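Local coordinates for protein arabinan endo-1,5-alpha-l-arabinosidase A (Cellvibrio cellulosa, PDB 1GYE) that hydrolyses alpha-1,5-linked arabinofuranosyl bonds of linear arabinan, releasing almost exclusively arabinotriose, as part of plant cell wall breakdown, at residues Ile112-Val117 with Thr159-Pro164; Gly143-Gly148 with Gln188-Phe193. One frame throughout, in Å; residues are numbered along the deposited sequence.

Contact 1. Residues Ile112-Val117 with Thr159-Pro164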
loop_
_atom_site.group_PDB
_atom_site.type_symbol
_atom_site.label_atom_id
_atom_site.label_comp_id
_atom_site.label_asym_id
_atom_site.label_seq_id
_atom_site.Cartn_x
_atom_site.Cartn_y
_atom_site.Cartn_z
ATOM N N ILE A 112 17.796 2.049 3.040
ATOM C CA ILE A 112 16.696 2.216 3.986
ATOM C C ILE A 112 16.195 3.656 4.077
ATOM O O ILE A 112 16.949 4.572 4.426
ATOM C CB ILE A 112 17.108 1.705 5.388
ATOM C CG1 ILE A 112 17.331 0.168 5.331
ATOM C CG2 ILE A 112 16.042 2.094 6.455
ATOM C CD1 ILE A 112 18.264 -0.363 6.428
ATOM N N VAL A 113 14.918 3.844 3.788
ATOM C CA VAL A 113 14.261 5.126 4.061
ATOM C C VAL A 113 13.986 5.251 5.542
ATOM O O VAL A 113 14.440 6.202 6.172
ATOM C CB VAL A 113 12.969 5.281 3.231
ATOM C CG1 VAL A 113 12.319 6.685 3.412
ATOM C CG2 VAL A 113 13.320 5.006 1.770
ATOM N N ILE A 114 13.308 4.264 6.112
ATOM C CA ILE A 114 13.009 4.270 7.556
ATOM C C ILE A 114 12.960 2.830 8.087
ATOM O O ILE A 114 12.638 1.921 7.340
ATOM C CB ILE A 114 11.671 5.121 7.865
ATOM C CG1 ILE A 114 11.430 5.324 9.356
ATOM C CG2 ILE A 114 10.397 4.530 7.223
ATOM C CD1 ILE A 114 12.303 6.432 10.006
ATOM N N GLU A 115 13.336 2.615 9.345
ATOM C CA GLU A 115 13.376 1.308 9.959
ATOM C C GLU A 115 12.751 1.412 11.368
ATOM O O GLU A 115 12.997 2.393 12.078
ATOM C CB GLU A 115 14.829 0.926 10.090
ATOM C CG GLU A 115 15.134 -0.207 11.051
ATOM C CD GLU A 115 16.549 -0.750 10.879
ATOM O OE1 GLU A 115 17.398 -0.108 10.177
ATOM O OE2 GLU A 115 16.817 -1.851 11.434
ATOM N N SER A 116 11.953 0.434 11.781
ATOM C CA SER A 116 11.404 0.438 13.122
ATOM C C SER A 116 12.187 -0.569 13.918
ATOM O O SER A 116 12.661 -1.569 13.358
ATOM C CB SER A 116 9.954 0.036 13.117
ATOM O OG SER A 116 9.788 -1.184 12.406
ATOM N N VAL A 117 12.289 -0.316 15.228
ATOM C CA VAL A 117 13.030 -1.165 16.184
ATOM C C VAL A 117 12.151 -1.530 17.415
ATOM O O VAL A 117 11.585 -0.638 18.110
ATOM C CB VAL A 117 14.292 -0.406 16.677
ATOM C CG1 VAL A 117 15.066 -1.181 17.768
ATOM C CG2 VAL A 117 15.219 -0.036 15.476
ATOM N N THR A 159 14.632 9.571 -0.590
ATOM C CA THR A 159 15.275 8.342 -0.180
ATOM C C THR A 159 15.378 8.242 1.331
ATOM O O THR A 159 15.649 7.154 1.890
ATOM C CB THR A 159 16.687 8.265 -0.747
ATOM O OG1 THR A 159 17.458 9.387 -0.285
ATOM C CG2 THR A 159 16.690 8.377 -2.282
ATOM N N ARG A 160 15.169 9.372 2.009
ATOM C CA ARG A 160 15.248 9.420 3.481
ATOM C C ARG A 160 14.314 10.487 3.969
ATOM O O ARG A 160 13.854 11.298 3.165
ATOM C CB ARG A 160 16.647 9.780 3.946
ATOM C CG ARG A 160 17.763 8.865 3.439
ATOM C CD ARG A 160 17.894 7.573 4.214
ATOM N NE ARG A 160 19.088 6.860 3.774
ATOM C CZ ARG A 160 19.206 6.135 2.650
ATOM N NH1 ARG A 160 18.182 5.957 1.811
ATOM N NH2 ARG A 160 20.368 5.577 2.368
ATOM N N PRO A 161 14.050 10.521 5.273
ATOM C CA PRO A 161 13.172 11.552 5.828
ATOM C C PRO A 161 13.805 12.916 5.669
ATOM O O PRO A 161 15.000 12.972 5.781
ATOM C CB PRO A 161 13.082 11.174 7.322
ATOM C CG PRO A 161 13.531 9.723 7.382
ATOM C CD PRO A 161 14.586 9.625 6.319
ATOM N N ALA A 162 13.040 13.973 5.400
ATOM C CA ALA A 162 13.585 15.328 5.472
ATOM C C ALA A 162 14.122 15.623 6.880
ATOM O O ALA A 162 13.580 15.108 7.873
ATOM C CB ALA A 162 12.548 16.349 5.112
ATOM N N GLU A 163 15.145 16.485 6.931
ATOM C CA GLU A 163 15.804 16.899 8.152
ATOM C C GLU A 163 15.654 18.459 8.202
ATOM O O GLU A 163 15.998 19.142 7.273
ATOM C CB GLU A 163 17.321 16.467 8.083
ATOM C CG GLU A 163 17.923 15.488 9.123
ATOM C CD GLU A 163 17.150 14.175 9.397
ATOM O OE1 GLU A 163 17.266 13.165 8.634
ATOM O OE2 GLU A 163 16.452 14.139 10.438
ATOM N N PRO A 164 15.146 19.066 9.263
ATOM C CA PRO A 164 14.655 18.377 10.475
ATOM C C PRO A 164 13.432 17.561 10.143
ATOM O O PRO A 164 12.744 17.852 9.161
ATOM C CB PRO A 164 14.335 19.534 11.435
ATOM C CG PRO A 164 14.152 20.782 10.522
ATOM C CD PRO A 164 15.058 20.552 9.322
#
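At a classic beta bulge in strand 108-116, Val113 meets Thr159 and Arg160 of the loop that joins strands 149-153 and 167-171. Both Val113 and Ile114 face Ile90 of the neighbouring strand, and the chain turns a corner at Val113. The CG2 branch of Val113, anti to its carbonyl carbon, lies 3.2 Å from the carbonyl oxygen of Thr159, and the CA-H of Val113 points at the same oxygen (CA to O 3.3 Å). Within 159-164 that oxygen accepts a hydrogen bond from NH1 of Arg160 at 2.8 Å; it lies in the guanidinium plane, while NH1 stands well above the plane of the carbonyl. The bend of the arginine chain at chi2 (-80°) folds it back over the strand, where the carbonyl oxygen of Ile112 sits over one face of the guanidinium, 3.3 Å from CZ of Arg160, a face contact and not a hydrogen bond. In the five-bladed propeller the contact joins the last strand of one blade to a loop of the next. NH1 of Arg160 also reaches Lys110 O, which suits an arginine here. Pro161, whose ring offers carbon but no N-H, brings CD to 3.4 Å from Val113 O, while its CG lies 4.4 Å from CD1 of Ile114. Phe152 touches Val113, Ile114 and Pro161.

Contact 2. Residues Gly143-Gly148 with Gln188-Phe193. With AHR (alpha-L-arabinofuranose), chain B; AHR (alpha-L-arabinofuranose), chain C.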
loop_
_atom_site.group_PDB
_atom_site.type_symbol
_atom_site.label_atom_id
_atom_site.label_comp_id
_atom_site.label_asym_id
_atom_site.label_seq_id
_atom_site.Cartn_x
_atom_site.Cartn_y
_atom_site.Cartn_z
ATOM N N GLY A 143 2.598 1.982 7.717
ATOM C CA GLY A 143 2.327 1.401 9.023
ATOM C C GLY A 143 1.399 0.204 9.054
ATOM O O GLY A 143 0.693 -0.112 8.070
ATOM N N SER A 144 1.392 -0.453 10.198
ATOM C CA SER A 144 0.614 -1.674 10.407
ATOM C C SER A 144 0.601 -1.987 11.905
ATOM O O SER A 144 1.672 -2.104 12.485
ATOM C CB SER A 144 1.331 -2.800 9.695
ATOM O OG SER A 144 0.685 -4.041 9.859
ATOM N N PHE A 145 -0.576 -2.071 12.533
ATOM C CA PHE A 145 -0.683 -2.388 13.960
ATOM C C PHE A 145 0.174 -1.463 14.836
ATOM O O PHE A 145 0.473 -0.309 14.437
ATOM C CB PHE A 145 -0.286 -3.836 14.188
ATOM C CG PHE A 145 -1.263 -4.791 13.643
ATOM C CD1 PHE A 145 -1.442 -4.903 12.260
ATOM C CD2 PHE A 145 -2.069 -5.545 14.485
ATOM C CE1 PHE A 145 -2.403 -5.804 11.713
ATOM C CE2 PHE A 145 -3.006 -6.477 13.945
ATOM C CZ PHE A 145 -3.170 -6.593 12.555
ATOM N N TRP A 146 0.591 -1.946 16.008
ATOM C CA TRP A 146 1.301 -1.079 16.941
ATOM C C TRP A 146 0.515 0.213 17.056
ATOM O O TRP A 146 -0.687 0.125 17.242
ATOM C CB TRP A 146 2.754 -0.855 16.509
ATOM C CG TRP A 146 3.613 -2.020 16.929
ATOM C CD1 TRP A 146 4.311 -2.124 18.084
ATOM C CD2 TRP A 146 3.809 -3.262 16.226
ATOM N NE1 TRP A 146 4.944 -3.346 18.149
ATOM C CE2 TRP A 146 4.659 -4.065 17.022
ATOM C CE3 TRP A 146 3.341 -3.781 15.013
ATOM C CZ2 TRP A 146 5.075 -5.339 16.650
ATOM C CZ3 TRP A 146 3.758 -5.056 14.626
ATOM C CH2 TRP A 146 4.610 -5.833 15.459
ATOM N N GLY A 147 1.167 1.387 16.961
ATOM C CA GLY A 147 0.487 2.630 17.205
ATOM C C GLY A 147 -0.073 3.225 15.941
ATOM O O GLY A 147 -0.420 4.411 15.906
ATOM N N GLY A 148 -0.173 2.434 14.891
ATOM C CA GLY A 148 -0.993 2.800 13.753
ATOM C C GLY A 148 -0.277 3.464 12.600
ATOM O O GLY A 148 0.868 3.132 12.315
ATOM N N GLN A 188 -6.113 -3.482 14.770
ATOM C CA GLN A 188 -6.048 -4.086 13.422
ATOM C C GLN A 188 -6.254 -3.091 12.264
ATOM O O GLN A 188 -7.338 -3.018 11.646
ATOM C CB GLN A 188 -6.996 -5.272 13.327
ATOM C CG GLN A 188 -6.790 -6.273 14.490
ATOM C CD GLN A 188 -7.885 -7.315 14.581
ATOM O OE1 GLN A 188 -7.720 -8.325 15.255
ATOM N NE2 GLN A 188 -8.993 -7.092 13.892
ATOM N N ILE A 189 -5.195 -2.341 11.977
ATOM C CA ILE A 189 -5.190 -1.313 10.926
ATOM C C ILE A 189 -3.853 -1.339 10.192
ATOM O O ILE A 189 -2.763 -1.482 10.817
ATOM C CB ILE A 189 -5.429 0.072 11.525
ATOM C CG1 ILE A 189 -5.393 1.153 10.495
ATOM C CG2 ILE A 189 -4.367 0.453 12.607
ATOM C CD1 ILE A 189 -5.819 2.496 11.138
ATOM N N GLU A 190 -3.932 -1.227 8.870
ATOM C CA GLU A 190 -2.740 -1.104 8.053
ATOM C C GLU A 190 -2.945 -0.438 6.729
ATOM O O GLU A 190 -4.054 -0.160 6.304
ATOM C CB GLU A 190 -2.032 -2.453 7.789
ATOM C CG GLU A 190 -2.848 -3.744 7.756
ATOM C CD GLU A 190 -1.974 -5.025 7.672
ATOM O OE1 GLU A 190 -0.723 -4.947 7.487
ATOM O OE2 GLU A 190 -2.531 -6.147 7.778
ATOM N N ALA A 191 -1.835 -0.189 6.060
ATOM C CA ALA A 191 -1.828 -0.131 4.608
ATOM C C ALA A 191 -2.475 1.120 4.112
ATOM O O ALA A 191 -3.455 1.043 3.346
ATOM C CB ALA A 191 -2.528 -1.355 4.035
ATOM N N PRO A 192 -1.941 2.268 4.538
ATOM C CA PRO A 192 -2.499 3.558 4.164
ATOM C C PRO A 192 -2.284 3.759 2.703
ATOM O O PRO A 192 -1.407 3.139 2.112
ATOM C CB PRO A 192 -1.618 4.561 4.910
ATOM C CG PRO A 192 -0.300 3.828 5.117
ATOM C CD PRO A 192 -0.725 2.409 5.362
ATOM N N PHE A 193 -3.147 4.575 2.113
ATOM C CA PHE A 193 -2.962 5.053 0.797
ATOM C C PHE A 193 -3.729 6.368 0.670
ATOM O O PHE A 193 -4.935 6.462 1.013
ATOM C CB PHE A 193 -3.453 4.031 -0.209
ATOM C CG PHE A 193 -3.022 4.348 -1.603
ATOM C CD1 PHE A 193 -3.708 5.280 -2.356
ATOM C CD2 PHE A 193 -1.874 3.756 -2.142
ATOM C CE1 PHE A 193 -3.258 5.592 -3.636
ATOM C CE2 PHE A 193 -1.438 4.070 -3.414
ATOM C CZ PHE A 193 -2.141 4.986 -4.165
HETATM O O5 AHR B . 0.414 -9.195 7.854
HETATM C C5 AHR B . 1.070 -8.124 8.452
HETATM C C4 AHR B . 1.471 -8.676 9.781
HETATM O O4 AHR B . 0.385 -8.551 10.680
HETATM C C3 AHR B . 2.619 -7.844 10.261
HETATM O O3 AHR B . 3.686 -8.751 10.509
HETATM C C2 AHR B . 2.123 -7.207 11.532
HETATM O O2 AHR B . 2.121 -5.796 11.320
HETATM C C1 AHR B . 0.750 -7.778 11.798
HETATM O O5 AHR C . 3.132 -10.997 3.845
HETATM C C5 AHR C . 1.970 -10.179 3.812
HETATM C C4 AHR C . 2.107 -9.108 4.848
HETATM O O4 AHR C . 1.589 -9.737 6.003
HETATM C C3 AHR C . 1.227 -7.907 4.586
HETATM O O3 AHR C . 1.952 -6.756 4.186
HETATM C C2 AHR C . 0.604 -7.664 5.937
HETATM O O2 AHR C . -0.661 -7.030 5.772
HETATM C C1 AHR C . 0.422 -9.071 6.438
#
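Ser144 and Glu190 face each other in a single beta bridge, with Phe145 N bonded to Ile189 O at 2.8 Å and Ala191 N to Gly143 O at 3.2 Å, which ties the loop between strands 138-142 and 149-153 to the first strand of the next propeller blade. The loop closes with a type II' turn from Phe145 to Gly148. Gly143 and Gly148 adopt backbone angles that would press a CB into the carbonyl oxygen of the residue before, so glycine fits both places. The bridge sets two substrate-binding side chains together in the glycan pocket. Glu190, the probable proton donor of this family 43 hydrolase, stretches its chain beyond CG toward the sugars. Ser144 OG, anti to its backbone N (chi1 178°), donates to Glu190 OE1 at 2.9 Å, coming from above the carboxylate plane. The same hydroxyl accepts a hydrogen bond from O2 of the chain B arabinofuranose at 2.7 Å, so a small polar side chain links sugar and carboxylate. The Phe145 ring is sandwiched: C1 of that sugar lies over one face, 3.6 Å from CD1 of Phe145, and CA of Gln188 makes a CH-pi contact with the opposite face, 4.2 Å from the centroid. A flat apolar ring suits a furanose on one side and the CA and CG of Gln188 on the other. Glu190 OE2 lies at the ring edge, with carboxylate and ring planes 87° apart. The chain C arabinofuranose also reaches Glu190, its O2 donating to OE1 at 2.7 Å.

Overall arrangement
Both contacts join successive blades of the propeller, and the blade of strands 129-132, 138-142, 149-153 and 167-171 takes part in each: its 159-164 loop meets the preceding blade in contact 1, its 143-148 loop the following one in contact 2. Their centres are 18 Å apart. Contact 1 is partly buried and lies about 18 Å from the centre of the chain; its segments meet through carbonyl oxygens, CH groups and a guanidinium face. Contact 2, nearer the centre at about 10 Å, is buried and adds paired backbones, a serine-carboxylate bond and bound sugar. The Ile114 side chain is still about 14 Å from a bound arabinofuranose, whereas contact 2 holds four residues of the glycan pocket.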